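Local coordinates for aminopeptidase YwaD (Bacillus subtilis, PDB 6HC6), which removes single amino acids from the N-terminal end of peptides, acting as a secreted aminopeptidase that uses two zinc ions, at residues R91-D96 with N224-N229; L102-R107 with K213-K218; P242-V247 with L313-V318; S333-N338 with I358-L363. One frame throughout, in Å; residues are numbered along the deposited sequence.

Contact 1. Residues R91-D96 with N224-N229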
loop_
_atom_site.group_PDB
_atom_site.type_symbol
_atom_site.label_atom_id
_atom_site.label_comp_id
_atom_site.label_asym_id
_atom_site.label_seq_id
_atom_site.Cartn_x
_atom_site.Cartn_y
_atom_site.Cartn_z
ATOM N N ARG A 91 -9.911 -13.773 6.361
ATOM C CA ARG A 91 -10.020 -12.622 7.254
ATOM C C ARG A 91 -8.872 -12.580 8.262
ATOM O O ARG A 91 -8.320 -13.611 8.648
ATOM C CB ARG A 91 -11.363 -12.654 7.987
ATOM C CG ARG A 91 -12.541 -12.758 7.039
ATOM C CD ARG A 91 -13.878 -12.535 7.741
ATOM N NE ARG A 91 -14.990 -12.680 6.804
ATOM C CZ ARG A 91 -15.420 -11.719 5.991
ATOM N NH1 ARG A 91 -14.847 -10.522 6.004
ATOM N NH2 ARG A 91 -16.432 -11.954 5.167
ATOM N N PHE A 92 -8.500 -11.369 8.678
ATOM C CA PHE A 92 -7.436 -11.226 9.664
ATOM C C PHE A 92 -7.626 -9.932 10.439
ATOM O O PHE A 92 -8.163 -8.956 9.916
ATOM C CB PHE A 92 -6.048 -11.244 9.010
ATOM C CG PHE A 92 -5.875 -10.232 7.917
ATOM C CD1 PHE A 92 -6.258 -10.525 6.607
ATOM C CD2 PHE A 92 -5.295 -8.998 8.184
ATOM C CE1 PHE A 92 -6.090 -9.586 5.584
ATOM C CE2 PHE A 92 -5.119 -8.048 7.165
ATOM C CZ PHE A 92 -5.525 -8.337 5.873
ATOM N N ASN A 93 -7.182 -9.937 11.695
ATOM C CA ASN A 93 -7.286 -8.752 12.533
ATOM C C ASN A 93 -6.232 -7.719 12.143
ATOM O O ASN A 93 -5.122 -8.053 11.717
ATOM C CB ASN A 93 -7.119 -9.106 14.011
ATOM C CG ASN A 93 -8.178 -10.068 14.510
ATOM O OD1 ASN A 93 -9.251 -10.195 13.923
ATOM N ND2 ASN A 93 -7.886 -10.739 15.617
ATOM N N ILE A 94 -6.591 -6.448 12.283
ATOM C CA ILE A 94 -5.637 -5.367 12.038
ATOM C C ILE A 94 -5.698 -4.401 13.218
ATOM O O ILE A 94 -6.612 -4.514 14.051
ATOM C CB ILE A 94 -5.920 -4.643 10.711
ATOM C CG1 ILE A 94 -7.258 -3.910 10.767
ATOM C CG2 ILE A 94 -5.820 -5.595 9.514
ATOM C CD1 ILE A 94 -7.549 -3.101 9.522
ATOM N N PRO A 95 -4.765 -3.453 13.344
ATOM C CA PRO A 95 -4.769 -2.570 14.520
ATOM C C PRO A 95 -6.008 -1.689 14.608
ATOM O O PRO A 95 -6.733 -1.468 13.636
ATOM C CB PRO A 95 -3.513 -1.715 14.324
ATOM C CG PRO A 95 -2.624 -2.550 13.487
ATOM C CD PRO A 95 -3.538 -3.266 12.543
ATOM N N ASP A 96 -6.236 -1.173 15.814
ATOM C CA ASP A 96 -7.273 -0.175 16.012
ATOM C C ASP A 96 -7.041 1.013 15.087
ATOM O O ASP A 96 -5.906 1.351 14.734
ATOM C CB ASP A 96 -7.299 0.305 17.463
ATOM C CG ASP A 96 -7.614 -0.808 18.451
ATOM O OD1 ASP A 96 -8.207 -1.832 18.050
ATOM O OD2 ASP A 96 -7.283 -0.638 19.646
ATOM N N ASN A 224 -11.702 -3.810 17.247
ATOM C CA ASN A 224 -12.258 -4.947 16.518
ATOM C C ASN A 224 -12.087 -4.794 15.011
ATOM O O ASN A 224 -12.911 -5.293 14.235
ATOM C CB ASN A 224 -13.741 -5.164 16.845
ATOM C CG ASN A 224 -13.958 -5.830 18.182
ATOM O OD1 ASN A 224 -13.012 -6.050 18.941
ATOM N ND2 ASN A 224 -15.211 -6.153 18.482
ATOM N N GLN A 225 -11.031 -4.109 14.572
ATOM C CA GLN A 225 -10.824 -3.888 13.146
ATOM C C GLN A 225 -10.312 -5.149 12.474
ATOM O O GLN A 225 -9.452 -5.849 13.011
ATOM C CB GLN A 225 -9.818 -2.760 12.916
ATOM C CG GLN A 225 -10.224 -1.448 13.558
ATOM C CD GLN A 225 -11.464 -0.853 12.927
ATOM O OE1 GLN A 225 -11.404 -0.310 11.833
ATOM N NE2 GLN A 225 -12.589 -0.924 13.632
ATOM N N THR A 226 -10.835 -5.425 11.284
ATOM C CA THR A 226 -10.428 -6.587 10.514
ATOM C C THR A 226 -10.344 -6.207 9.046
ATOM O O THR A 226 -11.024 -5.291 8.585
ATOM C CB THR A 226 -11.406 -7.757 10.667
ATOM O OG1 THR A 226 -12.679 -7.387 10.121
ATOM C CG2 THR A 226 -11.578 -8.129 12.124
ATOM N N SER A 227 -9.505 -6.927 8.318
ATOM C CA SER A 227 -9.459 -6.788 6.872
ATOM C C SER A 227 -9.550 -8.177 6.265
ATOM O O SER A 227 -9.816 -9.148 6.979
ATOM C CB SER A 227 -8.190 -6.068 6.432
ATOM O OG SER A 227 -8.202 -5.836 5.026
ATOM N N GLN A 228 -9.340 -8.298 4.956
ATOM C CA GLN A 228 -9.445 -9.617 4.362
ATOM C C GLN A 228 -8.689 -9.642 3.048
ATOM O O GLN A 228 -8.466 -8.608 2.409
ATOM C CB GLN A 228 -10.903 -10.036 4.144
ATOM C CG GLN A 228 -11.750 -9.012 3.401
ATOM C CD GLN A 228 -12.059 -7.796 4.251
ATOM O OE1 GLN A 228 -12.419 -7.915 5.423
ATOM N NE2 GLN A 228 -11.871 -6.610 3.678
ATOM N N ASN A 229 -8.287 -10.847 2.668
ATOM C CA ASN A 229 -7.705 -11.121 1.368
ATOM C C ASN A 229 -8.717 -11.927 0.571
ATOM O O ASN A 229 -9.505 -12.691 1.140
ATOM C CB ASN A 229 -6.401 -11.921 1.489
ATOM C CG ASN A 229 -5.369 -11.230 2.354
ATOM O OD1 ASN A 229 -5.210 -10.015 2.283
ATOM N ND2 ASN A 229 -4.663 -11.998 3.172
HETATM O O HOH W 1 -12.736 -9.517 7.845
HETATM O O HOH W 2 -8.496 -3.517 16.038
HETATM O O HOH W 3 -9.301 -4.078 18.952
#
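Phe92 swings its ring across to Ser227 and Asn229 because CG stands between the backbone N and the carbonyl carbon (chi1 54°), which folds the ring back over the partner strand. The evidence is in the rim atoms: CZ of Phe92 lies 3.5 Å from CB of Ser227, CE1 of Phe92 lies 3.4 Å from OD1 of Asn229, and the carbonyl carbon of Ser227 sits over one face of the ring. Ile94 places its CG1 in the same kind of position, so that this branch meets CB of Gln225 at 3.5 Å while its CG2 methyl turns to Ser227.

The backbones run antiparallel, 146° apart in direction. Phe92 and Ser227 form a hydrogen-bonded pair, Phe92 N to Ser227 O at 3.1 Å and Ser227 N to Phe92 O at 2.9 Å. A further bond, Ile94 N to Gln225 O at 3.0 Å, is nearly straight at the hydrogen (176°). Beyond it no direct bond joins the segments, and water bridges them: one molecule donates to Asp96 OD1 at 2.6 Å and to Ile94 O while accepting from Gln225 N. On the face of Arg91, Asn93, Thr226 and Gln228, opposite Phe92 and Ser227, Arg91 NH1 and Gln228 OE1 share a water; Lys70 also binds Gln228 OE1.

Ser227 OG bonds to Glu69; Asn229 ND2 donates to Gly300 O, and its OD1 accepts from Gly292 N. Strand 86-93 is outermost in the central mixed sheet, and the pairing is an antiparallel ladder at the root of the chain excursion that contains the PA domain.

Contact 2. Residues L102-R107 with K213-K218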
loop_
_atom_site.group_PDB
_atom_site.type_symbol
_atom_site.label_atom_id
_atom_site.label_comp_id
_atom_site.label_asym_id
_atom_site.label_seq_id
_atom_site.Cartn_x
_atom_site.Cartn_y
_atom_site.Cartn_z
ATOM N N LEU A 102 -8.415 18.291 16.189
ATOM C CA LEU A 102 -7.410 19.085 16.869
ATOM C C LEU A 102 -7.810 20.541 16.724
ATOM O O LEU A 102 -8.257 20.956 15.653
ATOM C CB LEU A 102 -6.018 18.829 16.272
ATOM C CG LEU A 102 -4.902 19.835 16.578
ATOM C CD1 LEU A 102 -4.486 19.730 18.033
ATOM C CD2 LEU A 102 -3.679 19.618 15.669
ATOM N N SER A 103 -7.673 21.310 17.801
ATOM C CA SER A 103 -7.989 22.728 17.737
ATOM C C SER A 103 -6.992 23.497 18.585
ATOM O O SER A 103 -6.389 22.959 19.515
ATOM C CB SER A 103 -9.416 23.008 18.209
ATOM O OG SER A 103 -9.546 22.711 19.586
ATOM N N SER A 104 -6.824 24.771 18.249
ATOM C CA SER A 104 -5.973 25.649 19.040
ATOM C C SER A 104 -6.386 27.084 18.769
ATOM O O SER A 104 -6.463 27.497 17.610
ATOM C CB SER A 104 -4.495 25.435 18.703
ATOM O OG SER A 104 -3.663 26.296 19.456
ATOM N N ALA A 105 -6.670 27.824 19.836
ATOM C CA ALA A 105 -7.064 29.229 19.735
ATOM C C ALA A 105 -8.176 29.420 18.706
ATOM O O ALA A 105 -8.159 30.355 17.905
ATOM C CB ALA A 105 -5.856 30.113 19.409
ATOM N N GLY A 106 -9.144 28.506 18.718
ATOM C CA GLY A 106 -10.306 28.597 17.860
ATOM C C GLY A 106 -10.104 28.140 16.435
ATOM O O GLY A 106 -11.039 28.250 15.633
ATOM N N ARG A 107 -8.919 27.659 16.087
ATOM C CA ARG A 107 -8.639 27.142 14.754
ATOM C C ARG A 107 -8.771 25.627 14.788
ATOM O O ARG A 107 -8.116 24.960 15.593
ATOM C CB ARG A 107 -7.241 27.567 14.305
ATOM C CG ARG A 107 -6.759 27.007 12.976
ATOM C CD ARG A 107 -5.250 27.244 12.849
ATOM N NE ARG A 107 -4.712 26.976 11.513
ATOM C CZ ARG A 107 -4.374 27.920 10.639
ATOM N NH1 ARG A 107 -4.527 29.201 10.948
ATOM N NH2 ARG A 107 -3.884 27.585 9.455
ATOM N N LYS A 213 -0.253 28.938 22.291
ATOM C CA LYS A 213 0.123 28.503 23.630
ATOM C C LYS A 213 -0.231 27.038 23.886
ATOM O O LYS A 213 0.560 26.309 24.493
ATOM C CB LYS A 213 -0.543 29.402 24.670
ATOM C CG LYS A 213 -0.059 30.846 24.616
ATOM C CD LYS A 213 1.354 30.971 25.141
ATOM C CE LYS A 213 1.670 32.413 25.490
ATOM N NZ LYS A 213 1.188 33.340 24.420
ATOM N N GLU A 214 -1.409 26.590 23.458
ATOM C CA GLU A 214 -1.873 25.258 23.819
ATOM C C GLU A 214 -2.818 24.745 22.741
ATOM O O GLU A 214 -3.296 25.495 21.891
ATOM C CB GLU A 214 -2.572 25.258 25.185
ATOM C CG GLU A 214 -3.904 25.979 25.165
ATOM C CD GLU A 214 -4.415 26.362 26.547
ATOM O OE1 GLU A 214 -3.613 26.404 27.504
ATOM O OE2 GLU A 214 -5.629 26.622 26.670
ATOM N N ALA A 215 -3.092 23.447 22.802
ATOM C CA ALA A 215 -3.951 22.794 21.831
ATOM C C ALA A 215 -4.748 21.702 22.530
ATOM O O ALA A 215 -4.381 21.227 23.609
ATOM C CB ALA A 215 -3.133 22.219 20.669
ATOM N N THR A 216 -5.860 21.317 21.912
ATOM C CA THR A 216 -6.692 20.228 22.406
ATOM C C THR A 216 -6.847 19.172 21.327
ATOM O O THR A 216 -7.292 19.476 20.212
ATOM C CB THR A 216 -8.073 20.716 22.831
ATOM O OG1 THR A 216 -7.946 21.680 23.884
ATOM C CG2 THR A 216 -8.923 19.552 23.312
ATOM N N LEU A 217 -6.522 17.934 21.675
ATOM C CA LEU A 217 -6.613 16.798 20.773
ATOM C C LEU A 217 -7.719 15.872 21.258
ATOM O O LEU A 217 -7.783 15.554 22.449
ATOM C CB LEU A 217 -5.270 16.077 20.717
ATOM C CG LEU A 217 -4.898 15.217 19.530
ATOM C CD1 LEU A 217 -4.654 16.082 18.319
ATOM C CD2 LEU A 217 -3.628 14.474 19.896
ATOM N N LYS A 218 -8.614 15.480 20.351
ATOM C CA LYS A 218 -9.653 14.497 20.639
ATOM C C LYS A 218 -9.477 13.349 19.659
ATOM O O LYS A 218 -9.609 13.547 18.448
ATOM C CB LYS A 218 -11.057 15.095 20.519
ATOM C CG LYS A 218 -11.334 16.249 21.474
ATOM C CD LYS A 218 -12.813 16.637 21.495
ATOM C CE LYS A 218 -13.024 17.901 22.323
ATOM N NZ LYS A 218 -14.430 18.394 22.270
HETATM O O HOH W 4 -5.960 26.764 22.519
#
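Ser103 and Thr216 are a hydrogen-bonded antiparallel pair, with Leu102 opposite Leu217 as the adjoining non-hydrogen-bonded pair and the two strands 161° apart. Ser103 N reaches Thr216 O at 3.1 Å, and Thr216 N reaches Ser103 O at 3.0 Å. Their pairing joins the two ends of the seven-stranded mixed sheet that contains the PA-domain strands.

On the leucine side, CD1 of Leu102 is the shared touching point: it meets CD1 of Leu217 at 3.7 Å and CB of Ala215 at 3.9 Å. Leu111 and Ile201 continue this apolar patch around Leu102. The other face carries Ser103 and Thr216, whose hydroxyl OG1 bonds to Thr126.

Past this ladder, strand 97-104 runs into a type I' turn, Ser104 to Arg107, a tight hairpin to strand 107-113 with the backbones of Ser104 and Arg107 bonded both ways. Ser104 turns OG away from its own N (chi1 179°) and donates to Glu214 O at 2.6 Å, tilted 23° from the carbonyl plane. Water 4 also donates to Glu214 O, at 3.0 Å, and accepts from Ala105 N. Replacing Ser104 by an alanine would probably leave Glu214 O with the water but without its hydroxyl donor, weakening the hold on the strand beside the turn.

Between these segments the backbone ladder gives way to a hydroxyl and a water, which together hold Glu214 O, while the same water serves Ala105 N.

Contact 3. Residues P242-V247 with L313-V318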
loop_
_atom_site.group_PDB
_atom_site.type_symbol
_atom_site.label_atom_id
_atom_site.label_comp_id
_atom_site.label_asym_id
_atom_site.label_seq_id
_atom_site.Cartn_x
_atom_site.Cartn_y
_atom_site.Cartn_z
ATOM N N PRO A 242 1.130 -29.307 -7.469
ATOM C CA PRO A 242 1.673 -28.441 -8.525
ATOM C C PRO A 242 2.477 -27.270 -7.972
ATOM O O PRO A 242 2.292 -26.827 -6.837
ATOM C CB PRO A 242 0.417 -27.942 -9.250
ATOM C CG PRO A 242 -0.662 -27.995 -8.205
ATOM C CD PRO A 242 -0.337 -29.206 -7.367
ATOM N N ASP A 243 3.378 -26.757 -8.813
ATOM C CA ASP A 243 4.055 -25.502 -8.508
ATOM C C ASP A 243 3.030 -24.373 -8.447
ATOM O O ASP A 243 2.078 -24.343 -9.229
ATOM C CB ASP A 243 5.111 -25.193 -9.572
ATOM C CG ASP A 243 6.267 -26.184 -9.567
ATOM O OD1 ASP A 243 6.521 -26.815 -8.518
ATOM O OD2 ASP A 243 6.915 -26.341 -10.627
ATOM N N ILE A 244 3.216 -23.446 -7.511
ATOM C CA ILE A 244 2.269 -22.356 -7.294
ATOM C C ILE A 244 2.834 -21.058 -7.848
ATOM O O ILE A 244 3.981 -20.692 -7.554
ATOM C CB ILE A 244 1.928 -22.185 -5.805
ATOM C CG1 ILE A 244 1.326 -23.459 -5.241
ATOM C CG2 ILE A 244 0.913 -21.073 -5.631
ATOM C CD1 ILE A 244 1.482 -23.545 -3.746
ATOM N N VAL A 245 2.008 -20.341 -8.613
ATOM C CA VAL A 245 2.321 -19.013 -9.136
ATOM C C VAL A 245 1.308 -18.043 -8.543
ATOM O O VAL A 245 0.103 -18.326 -8.554
ATOM C CB VAL A 245 2.270 -19.008 -10.677
ATOM C CG1 VAL A 245 2.348 -17.579 -11.253
ATOM C CG2 VAL A 245 3.360 -19.912 -11.249
ATOM N N TYR A 246 1.788 -16.940 -7.973
ATOM C CA TYR A 246 0.930 -15.958 -7.331
ATOM C C TYR A 246 0.877 -14.686 -8.171
ATOM O O TYR A 246 1.921 -14.142 -8.533
ATOM C CB TYR A 246 1.445 -15.619 -5.924
ATOM C CG TYR A 246 1.646 -16.814 -5.004
ATOM C CD1 TYR A 246 0.655 -17.197 -4.103
ATOM C CD2 TYR A 246 2.842 -17.518 -5.001
ATOM C CE1 TYR A 246 0.837 -18.248 -3.252
ATOM C CE2 TYR A 246 3.037 -18.574 -4.139
ATOM C CZ TYR A 246 2.026 -18.937 -3.271
ATOM O OH TYR A 246 2.189 -19.993 -2.414
ATOM N N VAL A 247 -0.330 -14.214 -8.478
ATOM C CA VAL A 247 -0.532 -12.931 -9.154
ATOM C C VAL A 247 -1.348 -12.070 -8.204
ATOM O O VAL A 247 -2.470 -12.451 -7.834
ATOM C CB VAL A 247 -1.248 -13.087 -10.507
ATOM C CG1 VAL A 247 -1.324 -11.723 -11.215
ATOM C CG2 VAL A 247 -0.527 -14.100 -11.373
ATOM N N LEU A 313 4.926 -23.696 0.740
ATOM C CA LEU A 313 6.132 -22.899 0.547
ATOM C C LEU A 313 7.116 -23.612 -0.368
ATOM O O LEU A 313 7.710 -22.992 -1.256
ATOM C CB LEU A 313 6.784 -22.583 1.897
ATOM C CG LEU A 313 6.001 -21.627 2.801
ATOM C CD1 LEU A 313 6.688 -21.489 4.153
ATOM C CD2 LEU A 313 5.855 -20.265 2.127
ATOM N N LYS A 314 7.309 -24.917 -0.163
ATOM C CA LYS A 314 8.205 -25.665 -1.040
ATOM C C LYS A 314 7.713 -25.652 -2.482
ATOM O O LYS A 314 8.521 -25.611 -3.415
ATOM C CB LYS A 314 8.364 -27.097 -0.540
ATOM C CG LYS A 314 8.953 -27.188 0.854
ATOM C CD LYS A 314 10.140 -26.248 1.015
ATOM C CE LYS A 314 10.443 -25.987 2.484
ATOM N NZ LYS A 314 9.400 -25.141 3.132
ATOM N N ARG A 315 6.389 -25.680 -2.688
ATOM C CA ARG A 315 5.833 -25.650 -4.038
ATOM C C ARG A 315 5.788 -24.249 -4.629
ATOM O O ARG A 315 5.506 -24.116 -5.823
ATOM C CB ARG A 315 4.400 -26.209 -4.083
ATOM C CG ARG A 315 4.162 -27.558 -3.484
ATOM C CD ARG A 315 2.812 -28.091 -3.967
ATOM N NE ARG A 315 1.652 -27.652 -3.185
ATOM C CZ ARG A 315 0.557 -27.089 -3.700
ATOM N NH1 ARG A 315 0.467 -26.855 -4.998
ATOM N NH2 ARG A 315 -0.454 -26.745 -2.911
ATOM N N SER A 316 6.033 -23.209 -3.831
ATOM C CA SER A 316 5.818 -21.843 -4.290
ATOM C C SER A 316 6.930 -21.418 -5.235
ATOM O O SER A 316 8.111 -21.478 -4.882
ATOM C CB SER A 316 5.757 -20.892 -3.104
ATOM O OG SER A 316 4.600 -21.129 -2.322
ATOM N N GLU A 317 6.552 -20.967 -6.430
ATOM C CA GLU A 317 7.526 -20.699 -7.477
ATOM C C GLU A 317 7.800 -19.218 -7.669
ATOM O O GLU A 317 8.961 -18.796 -7.643
ATOM C CB GLU A 317 7.056 -21.309 -8.802
ATOM C CG GLU A 317 8.025 -21.102 -9.950
ATOM C CD GLU A 317 7.541 -21.764 -11.220
ATOM O OE1 GLU A 317 7.226 -22.964 -11.166
ATOM O OE2 GLU A 317 7.446 -21.077 -12.258
ATOM N N VAL A 318 6.761 -18.414 -7.864
ATOM C CA VAL A 318 6.965 -17.037 -8.284
ATOM C C VAL A 318 5.732 -16.229 -7.889
ATOM O O VAL A 318 4.611 -16.748 -7.886
ATOM C CB VAL A 318 7.256 -16.993 -9.807
ATOM C CG1 VAL A 318 6.139 -17.658 -10.597
ATOM C CG2 VAL A 318 7.410 -15.624 -10.274
HETATM O O HOH W 5 8.265 -24.611 -6.833
#
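The guanidinium of Arg315 has Ile244 over one face and Pro242 at its edge. CD1 of Ile244 stands over the centre of the group, 3.7 Å from CZ of Arg315. At the edge, Arg315 NH1 donates to Pro242 O at 2.6 Å, on a lone pair of that carbonyl and only 12° out of the guanidinium plane. A bend at chi3 (-85°) turns the group back over the Ile244 methyl, and a salt bridge from NH1 to Glu285 gives the charge a second partner.

The Tyr246 ring carries CG2 of Ile244 on one face and meets CB of Ser316 at its edge. Its OH donates to Ser316 OG at 2.7 Å, and that hydroxyl is also bonded to Glu312 O, so the phenol is tied to the end of helix 310-315.

Backbone bonds run Ile244 N to Arg315 O (2.9 Å), Glu317 N to Ile244 O (2.8 Å) and Tyr246 N to Val318 O (2.8 Å). Ile244 pairs with Ser316 but Val245 with Val318: the one-residue shift is a beta bulge. Val245 CG2 packs alongside Val318 CG1 at 3.6 Å. The carboxylates of Asp243 and Glu317 lie close; Lys284, which forms a salt bridge with Glu317, probably offsets their repulsion.

These are neighbouring parallel strands, 49° apart here, in the central sheet of the M28 peptidase fold. Strand 244-250 ends at His250, and strand 316-322 runs directly into Asp323; both residues bind one zinc ion.

Contact 4. Residues S333-N338 with I358-L363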
loop_
_atom_site.group_PDB
_atom_site.type_symbol
_atom_site.label_atom_id
_atom_site.label_comp_id
_atom_site.label_asym_id
_atom_site.label_seq_id
_atom_site.Cartn_x
_atom_site.Cartn_y
_atom_site.Cartn_z
ATOM N N SER A 333 7.082 6.792 -17.854
ATOM C CA SER A 333 7.148 6.047 -19.103
ATOM C C SER A 333 7.873 4.716 -18.975
ATOM O O SER A 333 7.886 3.942 -19.940
ATOM C CB SER A 333 7.852 6.903 -20.166
ATOM O OG SER A 333 9.221 7.034 -19.847
ATOM N N GLU A 334 8.487 4.433 -17.829
ATOM C CA GLU A 334 9.291 3.233 -17.636
ATOM C C GLU A 334 8.561 2.278 -16.706
ATOM O O GLU A 334 8.063 2.692 -15.657
ATOM C CB GLU A 334 10.663 3.592 -17.057
ATOM C CG GLU A 334 11.674 2.461 -17.058
ATOM C CD GLU A 334 12.314 2.232 -18.430
ATOM O OE1 GLU A 334 13.139 1.297 -18.556
ATOM O OE2 GLU A 334 12.011 2.985 -19.375
ATOM N N LEU A 335 8.485 1.003 -17.086
ATOM C CA LEU A 335 7.853 -0.004 -16.244
ATOM C C LEU A 335 8.955 -0.693 -15.453
ATOM O O LEU A 335 9.798 -1.386 -16.025
ATOM C CB LEU A 335 7.035 -0.999 -17.068
ATOM C CG LEU A 335 6.264 -2.021 -16.227
ATOM C CD1 LEU A 335 5.186 -1.353 -15.357
ATOM C CD2 LEU A 335 5.648 -3.099 -17.114
ATOM N N TYR A 336 8.950 -0.495 -14.139
ATOM C CA TYR A 336 9.966 -1.055 -13.263
ATOM C C TYR A 336 9.533 -2.397 -12.700
ATOM O O TYR A 336 8.358 -2.602 -12.384
ATOM C CB TYR A 336 10.264 -0.096 -12.112
ATOM C CG TYR A 336 11.066 1.074 -12.593
ATOM C CD1 TYR A 336 12.432 0.950 -12.836
ATOM C CD2 TYR A 336 10.456 2.287 -12.867
ATOM C CE1 TYR A 336 13.179 2.029 -13.302
ATOM C CE2 TYR A 336 11.190 3.364 -13.341
ATOM C CZ TYR A 336 12.547 3.230 -13.548
ATOM O OH TYR A 336 13.274 4.299 -14.024
ATOM N N VAL A 337 10.503 -3.301 -12.584
ATOM C CA VAL A 337 10.363 -4.588 -11.912
ATOM C C VAL A 337 11.210 -4.494 -10.648
ATOM O O VAL A 337 12.446 -4.575 -10.702
ATOM C CB VAL A 337 10.808 -5.750 -12.808
ATOM C CG1 VAL A 337 10.652 -7.076 -12.079
ATOM C CG2 VAL A 337 10.014 -5.765 -14.090
ATOM N N ASN A 338 10.556 -4.296 -9.510
ATOM C CA ASN A 338 11.237 -4.079 -8.238
ATOM C C ASN A 338 11.436 -5.406 -7.515
ATOM O O ASN A 338 10.459 -6.080 -7.185
ATOM C CB ASN A 338 10.414 -3.135 -7.351
ATOM C CG ASN A 338 10.497 -1.689 -7.803
ATOM O OD1 ASN A 338 11.189 -0.878 -7.199
ATOM N ND2 ASN A 338 9.819 -1.374 -8.889
ATOM N N ILE A 358 7.007 -9.361 -26.983
ATOM C CA ILE A 358 6.031 -8.344 -27.370
ATOM C C ILE A 358 6.682 -7.053 -27.844
ATOM O O ILE A 358 5.965 -6.119 -28.224
ATOM C CB ILE A 358 5.040 -8.041 -26.226
ATOM C CG1 ILE A 358 5.739 -7.299 -25.081
ATOM C CG2 ILE A 358 4.391 -9.329 -25.747
ATOM C CD1 ILE A 358 4.822 -6.948 -23.930
ATOM N N GLY A 359 8.011 -6.972 -27.844
ATOM C CA GLY A 359 8.691 -5.755 -28.244
ATOM C C GLY A 359 8.402 -4.576 -27.332
ATOM O O GLY A 359 7.717 -3.631 -27.737
ATOM N N PHE A 360 8.915 -4.630 -26.096
ATOM C CA PHE A 360 8.777 -3.563 -25.106
ATOM C C PHE A 360 10.172 -3.262 -24.559
ATOM O O PHE A 360 10.810 -4.138 -23.971
ATOM C CB PHE A 360 7.803 -3.988 -24.000
ATOM C CG PHE A 360 7.686 -3.000 -22.868
ATOM C CD1 PHE A 360 7.116 -1.754 -23.075
ATOM C CD2 PHE A 360 8.132 -3.329 -21.593
ATOM C CE1 PHE A 360 7.003 -0.838 -22.029
ATOM C CE2 PHE A 360 8.016 -2.428 -20.542
ATOM C CZ PHE A 360 7.449 -1.183 -20.761
ATOM N N ASP A 361 10.678 -2.045 -24.789
ATOM C CA ASP A 361 12.070 -1.728 -24.465
ATOM C C ASP A 361 12.227 -0.873 -23.212
ATOM O O ASP A 361 13.361 -0.519 -22.863
ATOM C CB ASP A 361 12.747 -1.018 -25.645
ATOM C CG ASP A 361 13.252 -1.977 -26.704
ATOM O OD1 ASP A 361 13.518 -3.161 -26.389
ATOM O OD2 ASP A 361 13.391 -1.531 -27.866
ATOM N N SER A 362 11.130 -0.535 -22.527
ATOM C CA SER A 362 11.161 0.329 -21.349
ATOM C C SER A 362 10.889 -0.443 -20.060
ATOM O O SER A 362 10.223 0.055 -19.143
ATOM C CB SER A 362 10.182 1.497 -21.494
ATOM O OG SER A 362 10.378 2.196 -22.724
ATOM N N LEU A 363 11.424 -1.660 -19.980
ATOM C CA LEU A 363 11.377 -2.479 -18.774
ATOM C C LEU A 363 12.722 -2.384 -18.061
ATOM O O LEU A 363 13.774 -2.577 -18.681
ATOM C CB LEU A 363 11.060 -3.935 -19.129
ATOM C CG LEU A 363 10.630 -4.849 -17.975
ATOM C CD1 LEU A 363 9.235 -4.476 -17.534
ATOM C CD2 LEU A 363 10.680 -6.315 -18.392
HETATM O O HOH W 6 12.867 3.932 -21.943
#
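Leu363 pushes its CD1 methyl into the hollow between Leu335 and Val337, 3.9 Å from CD2 of Leu335 and 3.8 Å from CG2 of Val337. Leu335 and Leu363 run side by side in the same direction, whereas Val337 comes across at a slant. Phe360 adds a further apolar surface beside Leu335, presenting its ring edge: its CZ touches CB of Leu335 at 3.7 Å, while Ser362 N lies over the ring centre.

Between these segments one backbone bond, Leu335 N to Ser362 O at 2.9 Å, makes the link, and bonds to Ser364 carry the pairing on. Leu335 and Leu363 pair as parallel neighbours.

At the Ser362 end of this fit, Glu334 bends at chi2 (79°) and folds over the Ser362 peptide, bringing OE2 to 3.2 Å from CB of Ser362. The carboxylate makes no hydrogen bond to that carbonyl, since both are acceptors; instead OE2 accepts from water 6 at 2.9 Å, which also meets Ser362 OG, and OE1 is bonded to Ser364 OG. Shortening Glu334 to an alanine is likely to leave water 6 and Ser364 OG without their carboxylate mate and to uncover the Ser362 peptide.

Helix 346-358 joins the two parallel strands as a beta-alpha-beta crossover, and its Trp348 packs on both Val337 and Leu363. Leu421 of helix 412-430 touches Leu335 and Leu363, while strand 382-389 lies along the other side of strand 334-339.

Overall arrangement
From the N terminus, strand 86-93 opens contact 1, and the chain then runs out through strand 97-104, where contact 2 opens. Contact 2 closes at 213-218, on strand 214-222; contact 1 closes just after it at 224-229, so contact 2 is nested inside the loop of contact 1, with centres 32 Å apart. Contacts 3 and 4 follow in series, without crossing: 242-247 pairs with 313-318 within the catalytic sheet, then 333-338 with 358-363 near its far edge. Contacts 1, 3 and 4 all reach one mixed sheet, contact 1 and contact 4 at its two outermost strands, whereas contact 2 belongs to a separate sheet.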